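Long-range contacts in NEQ011 (Nanoarchaeum equitans Kin4-M, PDB 6GQ8), which probably reduces superoxide to hydrogen peroxide at a non-haem iron centre, as a superoxide reductase of the desulfoferrodoxin family: residues H10-E15 / W103-E108; I43-L48 / I92-C97. All blocks are in the same frame, centred on the assembly; numbering follows the deposited sequence.

Interaction 1 (H10-E15 / W103-E108); sequences HSPIIE and WKTEKE. With FE (Fe (III) ion), chain E.
Strand 12-15 runs in nearly the same direction as strand 103-108, the axes 6.8 Å apart at closest approach and inclined at 18°, with Pro12 beside Thr105 and Ile14 beside Lys107. Ahead of the first strand, His10 lays its CB over one face of the Trp103 indole, 3.3 Å from CE2. The imidazole continues nearly parallel to the indole (planes at 9°) but is slid off it, and carries NE2 to the iron at 2.2 Å; His35, His41, Cys97 and His100 complete the site, while Asn7 holds His10 ND1. With an alanine in place of Trp103, the methylene of His10 would lose the face it rests on, and the metal-binding imidazole would probably be less firmly positioned. The strands belong to different sheets of the immunoglobulin-like β-sandwich and meet along one margin of it, where the edge strand of the three-stranded sheet nears strand 101-108. Thr105 OG1, anti to its own carbonyl carbon (chi1 -65°), lies 3.5 Å from Pro12 CD and gives Pro12 O a weak hydrogen bond (3.1 Å). Thr105 CG2 meets Ile14 CD1 at 4.0 Å. Lys107 brings CD to 3.3 Å from Ile14 O. A water bridges Lys104 O and Ser11 OG, which also hydrogen-bonds Asn7 N.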
ATOM      1  N   HIS A  10     -13.596  -8.001 -14.666  1.00 48.34           N
ATOM      2  CA  HIS A  10     -12.430  -7.221 -14.276  1.00 46.10           C
ATOM      3  C   HIS A  10     -12.701  -5.742 -14.034  1.00 47.84           C
ATOM      4  O   HIS A  10     -11.917  -5.106 -13.324  1.00 45.30           O
ATOM      5  CB  HIS A  10     -11.329  -7.336 -15.342  1.00 45.96           C
ATOM      6  CG  HIS A  10     -10.790  -8.721 -15.520  1.00 44.56           C
ATOM      7  ND1 HIS A  10     -11.213  -9.559 -16.530  1.00 48.62           N
ATOM      8  CD2 HIS A  10      -9.849  -9.409 -14.831  1.00 46.17           C
ATOM      9  CE1 HIS A  10     -10.564 -10.707 -16.448  1.00 49.75           C
ATOM     10  NE2 HIS A  10      -9.731 -10.643 -15.426  1.00 46.36           N
ATOM     11  N   SER A  11     -13.767  -5.179 -14.593  1.00 49.36           N
ATOM     12  CA  SER A  11     -13.997  -3.741 -14.469  1.00 45.74           C
ATOM     13  C   SER A  11     -14.404  -3.383 -13.043  1.00 42.54           C
ATOM     14  O   SER A  11     -15.321  -4.001 -12.491  1.00 44.88           O
ATOM     15  CB  SER A  11     -15.071  -3.276 -15.452  1.00 48.39           C
ATOM     16  OG  SER A  11     -14.604  -3.344 -16.788  1.00 50.89           O
ATOM     17  N   PRO A  12     -13.749  -2.405 -12.410  1.00 42.02           N
ATOM     18  CA  PRO A  12     -14.157  -1.968 -11.067  1.00 43.31           C
ATOM     19  C   PRO A  12     -15.387  -1.076 -11.139  1.00 48.09           C
ATOM     20  O   PRO A  12     -15.313   0.076 -11.576  1.00 55.97           O
ATOM     21  CB  PRO A  12     -12.923  -1.205 -10.563  1.00 43.34           C
ATOM     22  CG  PRO A  12     -12.261  -0.700 -11.803  1.00 42.15           C
ATOM     23  CD  PRO A  12     -12.529  -1.724 -12.878  1.00 41.78           C
ATOM     24  N   ILE A  13     -16.524  -1.605 -10.702  1.00 47.79           N
ATOM     25  CA  ILE A  13     -17.785  -0.873 -10.786  1.00 47.05           C
ATOM     26  C   ILE A  13     -17.876   0.101  -9.619  1.00 44.95           C
ATOM     27  O   ILE A  13     -17.660  -0.276  -8.462  1.00 46.28           O
ATOM     28  CB  ILE A  13     -18.977  -1.844 -10.793  1.00 52.01           C
ATOM     29  CG1 ILE A  13     -18.890  -2.783 -11.996  1.00 55.70           C
ATOM     30  CG2 ILE A  13     -20.293  -1.076 -10.805  1.00 53.94           C
ATOM     31  CD1 ILE A  13     -18.763  -2.063 -13.321  1.00 58.19           C
ATOM     32  N   ILE A  14     -18.215   1.353  -9.918  1.00 45.59           N
ATOM     33  CA  ILE A  14     -18.295   2.416  -8.921  1.00 46.80           C
ATOM     34  C   ILE A  14     -19.761   2.719  -8.639  1.00 47.69           C
ATOM     35  O   ILE A  14     -20.551   2.909  -9.572  1.00 50.09           O
ATOM     36  CB  ILE A  14     -17.563   3.684  -9.395  1.00 43.48           C
ATOM     37  CG1 ILE A  14     -16.111   3.368  -9.759  1.00 40.02           C
ATOM     38  CG2 ILE A  14     -17.627   4.768  -8.331  1.00 41.55           C
ATOM     39  CD1 ILE A  14     -15.429   4.471 -10.534  1.00 39.17           C
ATOM     40  N   GLU A  15     -20.117   2.782  -7.357  1.00 49.03           N
ATOM     41  CA  GLU A  15     -21.412   3.287  -6.918  1.00 55.63           C
ATOM     42  C   GLU A  15     -21.206   4.415  -5.919  1.00 57.10           C
ATOM     43  O   GLU A  15     -20.311   4.349  -5.070  1.00 56.39           O
ATOM     44  CB  GLU A  15     -22.276   2.193  -6.286  1.00 62.88           C
ATOM     45  CG  GLU A  15     -22.730   1.120  -7.253  1.00 73.75           C
ATOM     46  CD  GLU A  15     -23.722   0.160  -6.625  1.00 87.45           C
ATOM     47  OE1 GLU A  15     -23.941   0.246  -5.397  1.00 91.63           O
ATOM     48  OE2 GLU A  15     -24.299  -0.665  -7.363  1.00 92.68           O
ATOM     49  N   TRP A 103      -7.337  -2.370 -15.115  1.00 34.35           N
ATOM     50  CA  TRP A 103      -8.635  -2.003 -15.663  1.00 37.65           C
ATOM     51  C   TRP A 103      -9.112  -0.714 -15.008  1.00 38.41           C
ATOM     52  O   TRP A 103      -8.928  -0.520 -13.804  1.00 39.17           O
ATOM     53  CB  TRP A 103      -9.660  -3.120 -15.444  1.00 37.85           C
ATOM     54  CG  TRP A 103      -9.264  -4.426 -16.062  1.00 39.67           C
ATOM     55  CD1 TRP A 103      -8.389  -5.344 -15.555  1.00 37.24           C
ATOM     56  CD2 TRP A 103      -9.740  -4.966 -17.301  1.00 44.59           C
ATOM     57  NE1 TRP A 103      -8.286  -6.418 -16.407  1.00 40.79           N
ATOM     58  CE2 TRP A 103      -9.104  -6.209 -17.486  1.00 44.91           C
ATOM     59  CE3 TRP A 103     -10.639  -4.516 -18.272  1.00 48.72           C
ATOM     60  CZ2 TRP A 103      -9.344  -7.010 -18.599  1.00 49.57           C
ATOM     61  CZ3 TRP A 103     -10.872  -5.310 -19.378  1.00 52.87           C
ATOM     62  CH2 TRP A 103     -10.228  -6.544 -19.532  1.00 53.81           C
ATOM     63  N   LYS A 104      -9.734   0.155 -15.803  1.00 38.68           N
ATOM     64  CA  LYS A 104     -10.146   1.481 -15.362  1.00 37.72           C
ATOM     65  C   LYS A 104     -11.640   1.675 -15.573  1.00 44.23           C
ATOM     66  O   LYS A 104     -12.209   1.190 -16.557  1.00 41.95           O
ATOM     67  CB  LYS A 104      -9.386   2.581 -16.117  1.00 41.15           C
ATOM     68  CG  LYS A 104      -9.681   3.990 -15.620  1.00 45.22           C
ATOM     69  CD  LYS A 104      -8.895   5.041 -16.386  1.00 49.21           C
ATOM     70  CE  LYS A 104      -9.583   5.374 -17.700  1.00 55.34           C
ATOM     71  NZ  LYS A 104      -9.063   6.626 -18.317  1.00 62.39           N
ATOM     72  N   THR A 105     -12.269   2.391 -14.640  1.00 43.97           N
ATOM     73  CA  THR A 105     -13.654   2.821 -14.760  1.00 47.25           C
ATOM     74  C   THR A 105     -13.764   4.257 -14.270  1.00 44.97           C
ATOM     75  O   THR A 105     -13.162   4.621 -13.256  1.00 42.97           O
ATOM     76  CB  THR A 105     -14.600   1.918 -13.955  1.00 49.54           C
ATOM     77  OG1 THR A 105     -14.591   0.595 -14.508  1.00 53.29           O
ATOM     78  CG2 THR A 105     -16.025   2.461 -13.968  1.00 51.92           C
ATOM     79  N   GLU A 106     -14.536   5.069 -14.989  1.00 46.25           N
ATOM     80  CA  GLU A 106     -14.789   6.452 -14.616  1.00 49.78           C
ATOM     81  C   GLU A 106     -16.277   6.636 -14.361  1.00 51.08           C
ATOM     82  O   GLU A 106     -17.112   6.036 -15.047  1.00 53.25           O
ATOM     83  CB  GLU A 106     -14.318   7.421 -15.707  1.00 54.75           C
ATOM     84  CG  GLU A 106     -12.818   7.387 -15.962  1.00 57.58           C
ATOM     85  CD  GLU A 106     -12.398   8.263 -17.129  1.00 66.52           C
ATOM     86  OE1 GLU A 106     -13.270   8.937 -17.719  1.00 71.05           O
ATOM     87  OE2 GLU A 106     -11.194   8.276 -17.455  1.00 69.56           O
ATOM     88  N   LYS A 107     -16.607   7.463 -13.370  1.00 48.39           N
ATOM     89  CA  LYS A 107     -17.995   7.786 -13.073  1.00 52.33           C
ATOM     90  C   LYS A 107     -18.095   9.255 -12.694  1.00 55.21           C
ATOM     91  O   LYS A 107     -17.371   9.719 -11.807  1.00 53.99           O
ATOM     92  CB  LYS A 107     -18.532   6.907 -11.939  1.00 53.73           C
ATOM     93  CG  LYS A 107     -20.038   6.969 -11.756  1.00 57.14           C
ATOM     94  CD  LYS A 107     -20.482   6.015 -10.661  1.00 58.46           C
ATOM     95  CE  LYS A 107     -21.990   5.860 -10.642  1.00 63.06           C
ATOM     96  NZ  LYS A 107     -22.497   5.360 -11.949  1.00 66.99           N
ATOM     97  N   GLU A 108     -18.995   9.976 -13.357  1.00 59.85           N
ATOM     98  CA  GLU A 108     -19.197  11.384 -13.051  1.00 66.89           C
ATOM     99  C   GLU A 108     -19.792  11.552 -11.658  1.00 65.56           C
ATOM    100  O   GLU A 108     -20.712  10.829 -11.265  1.00 64.52           O
ATOM    101  CB  GLU A 108     -20.104  12.030 -14.095  1.00 75.11           C
ATOM    102  CG  GLU A 108     -19.802  13.496 -14.345  1.00 83.73           C
ATOM    103  CD  GLU A 108     -18.439  13.704 -14.979  1.00 87.07           C
ATOM    104  OE1 GLU A 108     -17.775  14.710 -14.648  1.00 89.34           O
ATOM    105  OE2 GLU A 108     -18.027  12.856 -15.799  1.00 86.38           O
TER
HETATM  106 FE    FE E 201      -8.439 -12.076 -14.283  1.00 41.20          FE
HETATM  107  O   HOH W   1     -12.547  -1.439 -17.240  1.00 41.50           O

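Interaction 2 (I43-L48 / I92-C97); sequences IQWVDL and IAISYC. With FE (Fe (III) ion), chain E.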
ATOM      1  N   ILE A  43      -7.984 -10.573  -7.884  1.00 38.68           N
ATOM      2  CA  ILE A  43      -7.974  -9.117  -7.899  1.00 37.52           C
ATOM      3  C   ILE A  43      -7.213  -8.661  -6.661  1.00 37.65           C
ATOM      4  O   ILE A  43      -7.626  -8.938  -5.531  1.00 34.96           O
ATOM      5  CB  ILE A  43      -9.400  -8.545  -7.912  1.00 38.75           C
ATOM      6  CG1 ILE A  43     -10.216  -9.137  -9.068  1.00 41.50           C
ATOM      7  CG2 ILE A  43      -9.356  -7.024  -8.005  1.00 37.84           C
ATOM      8  CD1 ILE A  43      -9.670  -8.830 -10.443  1.00 42.27           C
ATOM      9  N   GLN A  44      -6.096  -7.974  -6.873  1.00 34.00           N
ATOM     10  CA  GLN A  44      -5.182  -7.670  -5.779  1.00 36.73           C
ATOM     11  C   GLN A  44      -5.492  -6.343  -5.099  1.00 31.15           C
ATOM     12  O   GLN A  44      -5.421  -6.252  -3.870  1.00 30.27           O
ATOM     13  CB  GLN A  44      -3.740  -7.672  -6.289  1.00 37.39           C
ATOM     14  CG  GLN A  44      -2.694  -7.814  -5.197  1.00 41.49           C
ATOM     15  CD  GLN A  44      -1.300  -8.036  -5.761  1.00 46.95           C
ATOM     16  OE1 GLN A  44      -0.632  -7.091  -6.183  1.00 47.75           O
ATOM     17  NE2 GLN A  44      -0.861  -9.293  -5.784  1.00 45.52           N
ATOM     18  N   TRP A  45      -5.830  -5.306  -5.863  1.00 27.19           N
ATOM     19  CA  TRP A  45      -6.025  -3.992  -5.267  1.00 26.33           C
ATOM     20  C   TRP A  45      -6.866  -3.118  -6.185  1.00 25.07           C
ATOM     21  O   TRP A  45      -7.066  -3.425  -7.364  1.00 25.61           O
ATOM     22  CB  TRP A  45      -4.683  -3.315  -4.962  1.00 21.85           C
ATOM     23  CG  TRP A  45      -3.736  -3.228  -6.129  1.00 19.68           C
ATOM     24  CD1 TRP A  45      -2.694  -4.073  -6.406  1.00 22.95           C
ATOM     25  CD2 TRP A  45      -3.734  -2.238  -7.164  1.00 20.57           C
ATOM     26  NE1 TRP A  45      -2.048  -3.667  -7.547  1.00 23.50           N
ATOM     27  CE2 TRP A  45      -2.661  -2.539  -8.028  1.00 22.41           C
ATOM     28  CE3 TRP A  45      -4.524  -1.114  -7.435  1.00 24.90           C
ATOM     29  CZ2 TRP A  45      -2.370  -1.768  -9.153  1.00 26.84           C
ATOM     30  CZ3 TRP A  45      -4.233  -0.350  -8.550  1.00 23.43           C
ATOM     31  CH2 TRP A  45      -3.165  -0.682  -9.397  1.00 26.80           C
ATOM     32  N   VAL A  46      -7.354  -2.015  -5.620  1.00 27.67           N
ATOM     33  CA  VAL A  46      -8.061  -0.983  -6.368  1.00 27.83           C
ATOM     34  C   VAL A  46      -7.587   0.380  -5.876  1.00 23.22           C
ATOM     35  O   VAL A  46      -7.497   0.614  -4.667  1.00 20.68           O
ATOM     36  CB  VAL A  46      -9.592  -1.114  -6.232  1.00 35.19           C
ATOM     37  CG1 VAL A  46      -9.994  -1.254  -4.774  1.00 36.83           C
ATOM     38  CG2 VAL A  46     -10.287   0.081  -6.865  1.00 39.03           C
ATOM     39  N   ASP A  47      -7.253   1.265  -6.811  1.00 22.98           N
ATOM     40  CA  ASP A  47      -6.962   2.660  -6.509  1.00 26.10           C
ATOM     41  C   ASP A  47      -8.155   3.514  -6.915  1.00 27.80           C
ATOM     42  O   ASP A  47      -8.743   3.304  -7.980  1.00 31.52           O
ATOM     43  CB  ASP A  47      -5.710   3.141  -7.246  1.00 27.45           C
ATOM     44  CG  ASP A  47      -4.430   2.824  -6.500  1.00 30.19           C
ATOM     45  OD1 ASP A  47      -4.457   2.789  -5.255  1.00 31.43           O
ATOM     46  OD2 ASP A  47      -3.389   2.620  -7.165  1.00 33.40           O
ATOM     47  N   LEU A  48      -8.518   4.469  -6.060  1.00 29.05           N
ATOM     48  CA  LEU A  48      -9.635   5.371  -6.322  1.00 27.31           C
ATOM     49  C   LEU A  48      -9.117   6.800  -6.387  1.00 29.40           C
ATOM     50  O   LEU A  48      -8.492   7.280  -5.436  1.00 29.80           O
ATOM     51  CB  LEU A  48     -10.712   5.244  -5.245  1.00 29.31           C
ATOM     52  CG  LEU A  48     -11.902   6.199  -5.372  1.00 35.46           C
ATOM     53  CD1 LEU A  48     -12.754   5.859  -6.588  1.00 35.62           C
ATOM     54  CD2 LEU A  48     -12.739   6.188  -4.107  1.00 38.07           C
ATOM     55  N   ILE A  92     -12.390   7.914 -10.544  1.00 40.85           N
ATOM     56  CA  ILE A  92     -11.636   6.990 -11.379  1.00 39.87           C
ATOM     57  C   ILE A  92     -11.187   5.829 -10.507  1.00 36.24           C
ATOM     58  O   ILE A  92     -10.498   6.033  -9.501  1.00 36.86           O
ATOM     59  CB  ILE A  92     -10.430   7.669 -12.050  1.00 39.89           C
ATOM     60  CG1 ILE A  92     -10.888   8.869 -12.886  1.00 41.42           C
ATOM     61  CG2 ILE A  92      -9.670   6.674 -12.916  1.00 42.81           C
ATOM     62  CD1 ILE A  92      -9.754   9.719 -13.420  1.00 43.24           C
ATOM     63  N   ALA A  93     -11.590   4.619 -10.880  1.00 38.63           N
ATOM     64  CA  ALA A  93     -11.186   3.408 -10.182  1.00 33.24           C
ATOM     65  C   ALA A  93     -10.258   2.612 -11.082  1.00 32.87           C
ATOM     66  O   ALA A  93     -10.558   2.405 -12.263  1.00 33.42           O
ATOM     67  CB  ALA A  93     -12.398   2.563  -9.784  1.00 37.49           C
ATOM     68  N   ILE A  94      -9.138   2.169 -10.522  1.00 32.24           N
ATOM     69  CA  ILE A  94      -8.161   1.349 -11.226  1.00 34.08           C
ATOM     70  C   ILE A  94      -7.963   0.087 -10.407  1.00 32.41           C
ATOM     71  O   ILE A  94      -7.615   0.160  -9.223  1.00 33.68           O
ATOM     72  CB  ILE A  94      -6.828   2.089 -11.423  1.00 34.05           C
ATOM     73  CG1 ILE A  94      -7.030   3.340 -12.282  1.00 39.67           C
ATOM     74  CG2 ILE A  94      -5.786   1.163 -12.041  1.00 36.36           C
ATOM     75  CD1 ILE A  94      -5.745   4.079 -12.593  1.00 42.53           C
ATOM     76  N   SER A  95      -8.186  -1.065 -11.030  1.00 33.22           N
ATOM     77  CA  SER A  95      -8.052  -2.348 -10.363  1.00 31.71           C
ATOM     78  C   SER A  95      -7.026  -3.199 -11.097  1.00 32.79           C
ATOM     79  O   SER A  95      -6.797  -3.027 -12.298  1.00 35.22           O
ATOM     80  CB  SER A  95      -9.394  -3.084 -10.301  1.00 29.03           C
ATOM     81  OG  SER A  95      -9.877  -3.349 -11.605  1.00 37.44           O
ATOM     82  N   TYR A  96      -6.414  -4.129 -10.366  1.00 30.09           N
ATOM     83  CA  TYR A  96      -5.338  -4.953 -10.899  1.00 31.43           C
ATOM     84  C   TYR A  96      -5.659  -6.423 -10.693  1.00 32.09           C
ATOM     85  O   TYR A  96      -5.971  -6.844  -9.574  1.00 28.87           O
ATOM     86  CB  TYR A  96      -3.999  -4.620 -10.236  1.00 27.52           C
ATOM     87  CG  TYR A  96      -2.873  -5.557 -10.628  1.00 27.05           C
ATOM     88  CD1 TYR A  96      -2.320  -5.513 -11.899  1.00 32.99           C
ATOM     89  CD2 TYR A  96      -2.357  -6.471  -9.721  1.00 26.51           C
ATOM     90  CE1 TYR A  96      -1.286  -6.361 -12.262  1.00 29.11           C
ATOM     91  CE2 TYR A  96      -1.324  -7.324 -10.076  1.00 27.13           C
ATOM     92  CZ  TYR A  96      -0.794  -7.264 -11.348  1.00 28.38           C
ATOM     93  OH  TYR A  96       0.234  -8.111 -11.707  1.00 29.33           O
ATOM     94  N   CYS A  97      -5.586  -7.192 -11.774  1.00 32.90           N
ATOM     95  CA  CYS A  97      -5.682  -8.642 -11.731  1.00 31.91           C
ATOM     96  C   CYS A  97      -4.305  -9.233 -11.998  1.00 33.05           C
ATOM     97  O   CYS A  97      -3.575  -8.750 -12.870  1.00 31.60           O
ATOM     98  CB  CYS A  97      -6.690  -9.163 -12.758  1.00 33.42           C
ATOM     99  SG  CYS A  97      -6.650 -10.950 -12.997  1.00 36.54           S
TER
HETATM  100 FE    FE E 201      -8.439 -12.076 -14.283  1.00 41.20          FE
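The Trp45 indole carries Tyr96 on one face: Tyr96 CB sits over it, offset toward the rim and 3.3 Å from CE2, and the phenol ring leads on beyond it, the two ring planes only 15° apart but with little overlap. In the plane of the indole, at its edge, lie Gln44 OE1 and Asp47 N. The Tyr96 ring in turn has Gln44 CB at its edge, 3.9 Å from CD2. Trp45 CG stands between the backbone N and the carbonyl carbon (chi1 54°), which turns the indole back over the neighbouring strand until CZ3 touches Ile94 CG2 at 4.1 Å.

Beneath these rings the antiparallel pairing is interrupted by a classic β-bulge, with Gln44 and Trp45 opposite Tyr96. Gln44 N bonds to Tyr96 O (2.9 Å) and, by a longer and more bent bond, Tyr96 N to Trp45 O (3.2 Å), whereas the buried Trp45 N has no partner. Regular pairing returns at Asp47 and Ile94, whose N and O atoms bond reciprocally, at 2.7 Å for Asp47 N to Ile94 O. On the other side of the sheet Ile43 CD1 packs on Cys97 CB, and Cys97 SG binds the iron at 2.5 Å.

His59 of a second subunit hydrogen-bonds both Trp45 NE1 and Tyr96 OH, and Arg62 of that subunit makes a cation-pi contact with the indole. Within the chain, strands 58-65 and 101-108 flank the pair in the sheet, and strands 12-19 and 22-29 of the facing sheet pack against the side bearing Val46, Leu48, Ala93 and Ser95.

From the N terminus, the chain passes the iron ligand in segment 10-15 and enters the three-stranded sheet, crosses to the larger sheet at 43-48, and returns to that sheet at 92-97. There interaction 2 closes a loop of 43 intervening residues. The next strand brings 103-108 back to the start, so that interaction 1 closes an outer loop of 87 residues that encloses the inner one without crossing it. Interaction 2 lies within one sheet, while interaction 1 joins the two sheets. Strands 89-97 and 101-108 are neighbours, probably hydrogen-bonded from Ser95 N to Trp103 O and from Ala93 N to Thr105 O, and each interaction supplies one ligand to the same iron.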